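Local coordinates for uncharacterized protein VPA0106 (Vibrio parahaemolyticus, PDB 3U07) that is of unknown function but belongs to the DUF1254/DUF1214 family and has a probable signal sequence, consistent with export from the cytoplasm, at residues 37-42 against 296-301; 44-49 against 304-309. The protein carries 2 engineered substitutions. One frame throughout, in Å; residues are numbered along the deposited sequence.

Contact 1 of 2, residues 37-42 against 296-301; sequences GYSIDE and DIFAEG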
loop_
_atom_site.group_PDB
_atom_site.type_symbol
_atom_site.label_atom_id
_atom_site.label_comp_id
_atom_site.label_asym_id
_atom_site.label_seq_id
_atom_site.Cartn_x
_atom_site.Cartn_y
_atom_site.Cartn_z
ATOM N N GLY A 37 -15.194 11.577 3.601
ATOM C CA GLY A 37 -13.997 12.324 3.962
ATOM C C GLY A 37 -12.924 11.543 4.692
ATOM O O GLY A 37 -11.742 11.908 4.653
ATOM N N TYR A 38 -13.332 10.456 5.340
ATOM C CA TYR A 38 -12.417 9.609 6.108
ATOM C C TYR A 38 -11.114 9.253 5.397
ATOM O O TYR A 38 -10.026 9.456 5.940
ATOM C CB TYR A 38 -13.126 8.313 6.515
ATOM C CG TYR A 38 -12.240 7.326 7.244
ATOM C CD1 TYR A 38 -12.005 7.442 8.615
ATOM C CD2 TYR A 38 -11.630 6.277 6.557
ATOM C CE1 TYR A 38 -11.183 6.531 9.287
ATOM C CE2 TYR A 38 -10.808 5.363 7.217
ATOM C CZ TYR A 38 -10.588 5.496 8.578
ATOM O OH TYR A 38 -9.777 4.589 9.224
ATOM N N SER A 39 -11.219 8.710 4.190
ATOM C CA SER A 39 -10.021 8.314 3.451
ATOM C C SER A 39 -9.071 9.491 3.230
ATOM O O SER A 39 -7.859 9.356 3.373
ATOM C CB SER A 39 -10.407 7.684 2.108
ATOM O OG SER A 39 -11.165 6.502 2.306
ATOM N N ILE A 40 -9.622 10.646 2.884
ATOM C CA ILE A 40 -8.806 11.836 2.667
ATOM C C ILE A 40 -8.222 12.314 3.998
ATOM O O ILE A 40 -7.038 12.627 4.092
ATOM C CB ILE A 40 -9.642 12.974 2.053
ATOM C CG1 ILE A 40 -10.112 12.568 0.651
ATOM C CG2 ILE A 40 -8.807 14.252 1.977
ATOM C CD1 ILE A 40 -11.263 13.394 0.114
ATOM N N ASP A 41 -9.052 12.346 5.034
ATOM C CA ASP A 41 -8.588 12.804 6.334
ATOM C C ASP A 41 -7.446 11.951 6.870
ATOM O O ASP A 41 -6.430 12.479 7.320
ATOM C CB ASP A 41 -9.748 12.825 7.339
ATOM C CG ASP A 41 -9.417 13.628 8.588
ATOM O OD1 ASP A 41 -8.798 14.701 8.441
ATOM O OD2 ASP A 41 -9.774 13.204 9.709
ATOM N N GLU A 42 -7.598 10.631 6.809
ATOM C CA GLU A 42 -6.556 9.750 7.321
ATOM C C GLU A 42 -5.277 9.833 6.488
ATOM O O GLU A 42 -4.176 9.718 7.024
ATOM C CB GLU A 42 -7.071 8.310 7.398
ATOM C CG GLU A 42 -8.242 8.120 8.376
ATOM C CD GLU A 42 -7.889 8.509 9.810
ATOM O OE1 GLU A 42 -6.852 8.036 10.316
ATOM O OE2 GLU A 42 -8.649 9.284 10.433
ATOM N N ASP A 296 -18.356 3.561 2.379
ATOM C CA ASP A 296 -17.955 2.857 3.593
ATOM C C ASP A 296 -17.035 1.686 3.274
ATOM O O ASP A 296 -16.090 1.423 4.012
ATOM C CB ASP A 296 -19.168 2.410 4.436
ATOM C CG ASP A 296 -20.182 1.590 3.657
ATOM O OD1 ASP A 296 -19.992 1.343 2.451
ATOM O OD2 ASP A 296 -21.191 1.191 4.276
ATOM N N ILE A 297 -17.278 1.008 2.157
ATOM C CA ILE A 297 -16.420 -0.109 1.779
ATOM C C ILE A 297 -15.054 0.429 1.318
ATOM O O ILE A 297 -14.011 -0.110 1.693
ATOM C CB ILE A 297 -17.072 -0.968 0.666
ATOM C CG1 ILE A 297 -18.425 -1.496 1.163
ATOM C CG2 ILE A 297 -16.154 -2.143 0.302
ATOM C CD1 ILE A 297 -19.209 -2.274 0.136
ATOM N N PHE A 298 -15.050 1.497 0.523
ATOM C CA PHE A 298 -13.792 2.084 0.062
ATOM C C PHE A 298 -12.974 2.506 1.285
ATOM O O PHE A 298 -11.757 2.297 1.351
ATOM C CB PHE A 298 -14.061 3.315 -0.811
ATOM C CG PHE A 298 -12.810 4.003 -1.292
ATOM C CD1 PHE A 298 -12.082 3.488 -2.362
ATOM C CD2 PHE A 298 -12.348 5.161 -0.664
ATOM C CE1 PHE A 298 -10.914 4.113 -2.799
ATOM C CE2 PHE A 298 -11.177 5.795 -1.094
ATOM C CZ PHE A 298 -10.460 5.266 -2.165
ATOM N N ALA A 299 -13.663 3.098 2.256
ATOM C CA ALA A 299 -13.037 3.559 3.492
ATOM C C ALA A 299 -12.362 2.426 4.271
ATOM O O ALA A 299 -11.357 2.652 4.952
ATOM C CB ALA A 299 -14.080 4.249 4.377
ATOM N N GLU A 300 -12.906 1.213 4.191
ATOM C CA GLU A 300 -12.297 0.097 4.916
ATOM C C GLU A 300 -10.908 -0.202 4.350
ATOM O O GLU A 300 -10.076 -0.834 5.009
ATOM C CB GLU A 300 -13.181 -1.160 4.842
ATOM C CG GLU A 300 -14.518 -1.076 5.606
ATOM C CD GLU A 300 -14.356 -0.940 7.125
ATOM O OE1 GLU A 300 -13.254 -1.201 7.650
ATOM O OE2 GLU A 300 -15.347 -0.582 7.796
ATOM N N GLY A 301 -10.657 0.253 3.125
ATOM C CA GLY A 301 -9.354 0.035 2.520
ATOM C C GLY A 301 -8.301 0.728 3.361
ATOM O O GLY A 301 -7.214 0.194 3.584
HETATM O O HOH W 1 -9.805 4.149 1.724
#
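Y38 meets A299 with the CD2-CE2 flank of its ring. CD2 lies 3.9 Å from A299 CB, a plain apolar touch, while CE2 comes to 3.6 Å from A299 O, which approaches the ring obliquely. CG stands anti to the backbone N (chi1 176°), and this swings the ring over toward A299. From its own helix, E42 places CG over one face of the ring, displaced toward the rim, so the phenol is packed from within its helix as well as from across.

S39 follows at the closest point of the backbones, its CA 5.6 Å from that of A299. Its hydroxyl is beside the backbone N (chi1 -62°) and reaches toward the facing helix, where OG meets F298 at CD2, 3.5 Å away, and at CE2. No direct hydrogen bond crosses the interface. Instead, a single water bridges it: S39 OG is 2.8 Å from the water, and the water donates to F298 O at 2.7 Å. That carbonyl also accepts the backbone N-H of G301, so two donors grip it, and the bridge gives the buried serine hydroxyl a polar partner.

The two helices run nearly parallel here, with axes 8.9 Å apart at an angle of 20°; the small side chains of S39 and A299, at the closest point, are consistent with so near an approach. F298 also meets R295 in a cation-pi contact and Y119 in the turn joining strands 109-115 and 120-125. In this segment helix 26-52 has helix 215-224 against I40 and D41, where D41 forms a salt bridge with R218, and helices 253-273 (through M267 and L270) and 295-305 against Y38.

Contact 2 of 2, residues 44-49 against 304-309; sequences YKFFYH and LGQWGL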
loop_
_atom_site.group_PDB
_atom_site.type_symbol
_atom_site.label_atom_id
_atom_site.label_comp_id
_atom_site.label_asym_id
_atom_site.label_seq_id
_atom_site.Cartn_x
_atom_site.Cartn_y
_atom_site.Cartn_z
ATOM N N TYR A 44 -4.247 12.507 4.980
ATOM C CA TYR A 44 -3.645 13.763 5.408
ATOM C C TYR A 44 -2.930 13.586 6.751
ATOM O O TYR A 44 -1.771 13.971 6.891
ATOM C CB TYR A 44 -4.691 14.872 5.558
ATOM C CG TYR A 44 -4.064 16.164 6.044
ATOM C CD1 TYR A 44 -3.156 16.858 5.244
ATOM C CD2 TYR A 44 -4.313 16.651 7.329
ATOM C CE1 TYR A 44 -2.509 17.999 5.706
ATOM C CE2 TYR A 44 -3.667 17.793 7.804
ATOM C CZ TYR A 44 -2.766 18.460 6.985
ATOM O OH TYR A 44 -2.106 19.577 7.438
ATOM N N LYS A 45 -3.621 13.012 7.735
ATOM C CA LYS A 45 -3.020 12.805 9.054
ATOM C C LYS A 45 -1.712 12.044 8.920
ATOM O O LYS A 45 -0.714 12.380 9.563
ATOM C CB LYS A 45 -3.964 12.024 9.978
ATOM C CG LYS A 45 -5.219 12.764 10.421
ATOM C CD LYS A 45 -6.051 11.866 11.341
ATOM C CE LYS A 45 -7.409 12.467 11.666
ATOM N NZ LYS A 45 -8.257 11.504 12.429
ATOM N N PHE A 46 -1.716 11.012 8.083
ATOM C CA PHE A 46 -0.512 10.218 7.883
ATOM C C PHE A 46 0.592 11.084 7.279
ATOM O O PHE A 46 1.742 11.004 7.688
ATOM C CB PHE A 46 -0.792 9.033 6.960
ATOM C CG PHE A 46 0.403 8.148 6.744
ATOM C CD1 PHE A 46 0.621 7.039 7.558
ATOM C CD2 PHE A 46 1.327 8.441 5.748
ATOM C CE1 PHE A 46 1.744 6.233 7.378
ATOM C CE2 PHE A 46 2.450 7.644 5.561
ATOM C CZ PHE A 46 2.661 6.538 6.379
ATOM N N PHE A 47 0.238 11.902 6.295
ATOM C CA PHE A 47 1.212 12.784 5.659
ATOM C C PHE A 47 1.755 13.782 6.684
ATOM O O PHE A 47 2.953 14.062 6.722
ATOM C CB PHE A 47 0.559 13.552 4.501
ATOM C CG PHE A 47 1.453 14.594 3.880
ATOM C CD1 PHE A 47 2.507 14.226 3.044
ATOM C CD2 PHE A 47 1.260 15.945 4.156
ATOM C CE1 PHE A 47 3.355 15.188 2.495
ATOM C CE2 PHE A 47 2.107 16.915 3.612
ATOM C CZ PHE A 47 3.155 16.534 2.780
ATOM N N TYR A 48 0.866 14.305 7.523
ATOM C CA TYR A 48 1.256 15.288 8.528
ATOM C C TYR A 48 2.219 14.690 9.537
ATOM O O TYR A 48 3.273 15.257 9.823
ATOM C CB TYR A 48 0.026 15.816 9.275
ATOM C CG TYR A 48 0.316 17.046 10.109
ATOM C CD1 TYR A 48 0.185 18.325 9.568
ATOM C CD2 TYR A 48 0.767 16.932 11.428
ATOM C CE1 TYR A 48 0.494 19.460 10.311
ATOM C CE2 TYR A 48 1.083 18.062 12.180
ATOM C CZ TYR A 48 0.943 19.320 11.615
ATOM O OH TYR A 48 1.254 20.437 12.350
ATOM N N HIS A 49 1.850 13.532 10.068
ATOM C CA HIS A 49 2.674 12.877 11.070
ATOM C C HIS A 49 4.001 12.350 10.550
ATOM O O HIS A 49 4.912 12.093 11.335
ATOM C CB HIS A 49 1.858 11.778 11.754
ATOM C CG HIS A 49 0.769 12.316 12.630
ATOM N ND1 HIS A 49 -0.535 11.870 12.566
ATOM C CD2 HIS A 49 0.783 13.293 13.570
ATOM C CE1 HIS A 49 -1.276 12.550 13.423
ATOM N NE2 HIS A 49 -0.500 13.420 14.045
ATOM N N LEU A 304 -8.436 -0.947 7.217
ATOM C CA LEU A 304 -7.776 -2.218 7.392
ATOM C C LEU A 304 -6.296 -2.187 6.945
ATOM O O LEU A 304 -5.426 -2.598 7.722
ATOM C CB LEU A 304 -8.605 -3.320 6.685
ATOM C CG LEU A 304 -9.983 -3.543 7.383
ATOM C CD1 LEU A 304 -10.899 -4.446 6.565
ATOM C CD2 LEU A 304 -9.770 -4.138 8.774
ATOM N N GLY A 305 -5.982 -1.571 5.793
ATOM C CA GLY A 305 -4.586 -1.551 5.343
ATOM C C GLY A 305 -4.100 -0.399 4.475
ATOM O O GLY A 305 -3.604 -0.580 3.352
ATOM N N GLN A 306 -4.166 0.790 5.055
ATOM C CA GLN A 306 -3.772 2.013 4.378
ATOM C C GLN A 306 -2.524 1.924 3.518
ATOM O O GLN A 306 -1.533 1.311 3.905
ATOM C CB GLN A 306 -3.636 3.153 5.394
ATOM C CG GLN A 306 -3.539 4.541 4.768
ATOM C CD GLN A 306 -3.309 5.625 5.808
ATOM O OE1 GLN A 306 -2.510 5.448 6.726
ATOM N NE2 GLN A 306 -3.999 6.756 5.664
ATOM N N TRP A 307 -2.602 2.541 2.340
ATOM C CA TRP A 307 -1.503 2.573 1.377
ATOM C C TRP A 307 -1.228 1.217 0.720
ATOM O O TRP A 307 -0.205 1.034 0.061
ATOM C CB TRP A 307 -0.222 3.090 2.047
ATOM C CG TRP A 307 -0.393 4.415 2.737
ATOM C CD1 TRP A 307 -0.088 4.709 4.038
ATOM C CD2 TRP A 307 -0.925 5.621 2.170
ATOM N NE1 TRP A 307 -0.393 6.021 4.315
ATOM C CE2 TRP A 307 -0.900 6.605 3.185
ATOM C CE3 TRP A 307 -1.401 5.971 0.897
ATOM C CZ2 TRP A 307 -1.357 7.911 2.973
ATOM C CZ3 TRP A 307 -1.852 7.273 0.688
ATOM C CH2 TRP A 307 -1.818 8.227 1.720
ATOM N N GLY A 308 -2.149 0.274 0.890
ATOM C CA GLY A 308 -1.968 -1.039 0.303
ATOM C C GLY A 308 -2.114 -1.085 -1.208
ATOM O O GLY A 308 -2.865 -0.313 -1.813
ATOM N N LEU A 309 -1.367 -1.998 -1.820
ATOM C CA LEU A 309 -1.396 -2.201 -3.266
ATOM C C LEU A 309 -2.695 -2.874 -3.691
ATOM O O LEU A 309 -3.297 -3.619 -2.916
ATOM C CB LEU A 309 -0.244 -3.112 -3.698
ATOM C CG LEU A 309 1.153 -2.547 -3.937
ATOM C CD1 LEU A 309 2.159 -3.682 -3.993
ATOM C CD2 LEU A 309 1.170 -1.758 -5.247
#
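One face of the F46 ring receives the indole edge of W307: NE1 stands 3.2 Å above the ring plane, over its centre, with its N-H pointing into the pi face. The planes meet at 63° and the centroids of the phenyl and the five-membered indole ring are 4.3 Å apart, an edge-to-face (T-shaped) pair. Seen from the indole, F46 CG lies at the edge, in plane, and Q306 CG lies over one face, 3.4 Å above the plane and offset toward the rim. The benzene half of the indole joins in through CZ2, 3.9 Å from F46 CD2.

Q306 runs its chain past that face of the indole and crosses F46 at a slant. CG anti to the backbone N (chi1 -167°), with the chain extended beyond it, carries the amide to the root of F46, where OE1 comes obliquely to 3.6 Å from F46 CD1; the amide and ring planes are 77° apart. Its NE2 turns toward the backbone of helix 26-52.

W307 is held in addition by its backbone N, which is hydrogen-bonded to H118 NE2, while the H118 ring meets the indole and K163 makes a cation-pi contact with it. K163 also touches F46.

Q306 and W307 are the two central residues of a type II beta turn from G305 to G308. W307 takes the positive phi required at the third position, and the turn thereby brings its indole to F46 of helix 26-52 and to M114 and K163 of the antiparallel sheet containing strands 109-115 and 161-169.

In the fold
Contacts 1 and 2 follow one another along the same pair of elements, about 10 Å between centres. At 37-42 against 296-301 the partners are two nearly parallel helices with a buried water-bridged seam; by 44-49 against 304-309 the second helix has given way to a turn, and its backbone stands farther off, 9.5 Å between the CA atoms of F46 and Q306, so long side chains span the gap. The contacts touch where Q306 NE2 donates a weak hydrogen bond to E42 O, 3.3 Å away. H118 and Y119, adjacent in sequence, serve contacts 2 and 1 respectively. The protein's function is unknown, so neither contact can be tied to a site.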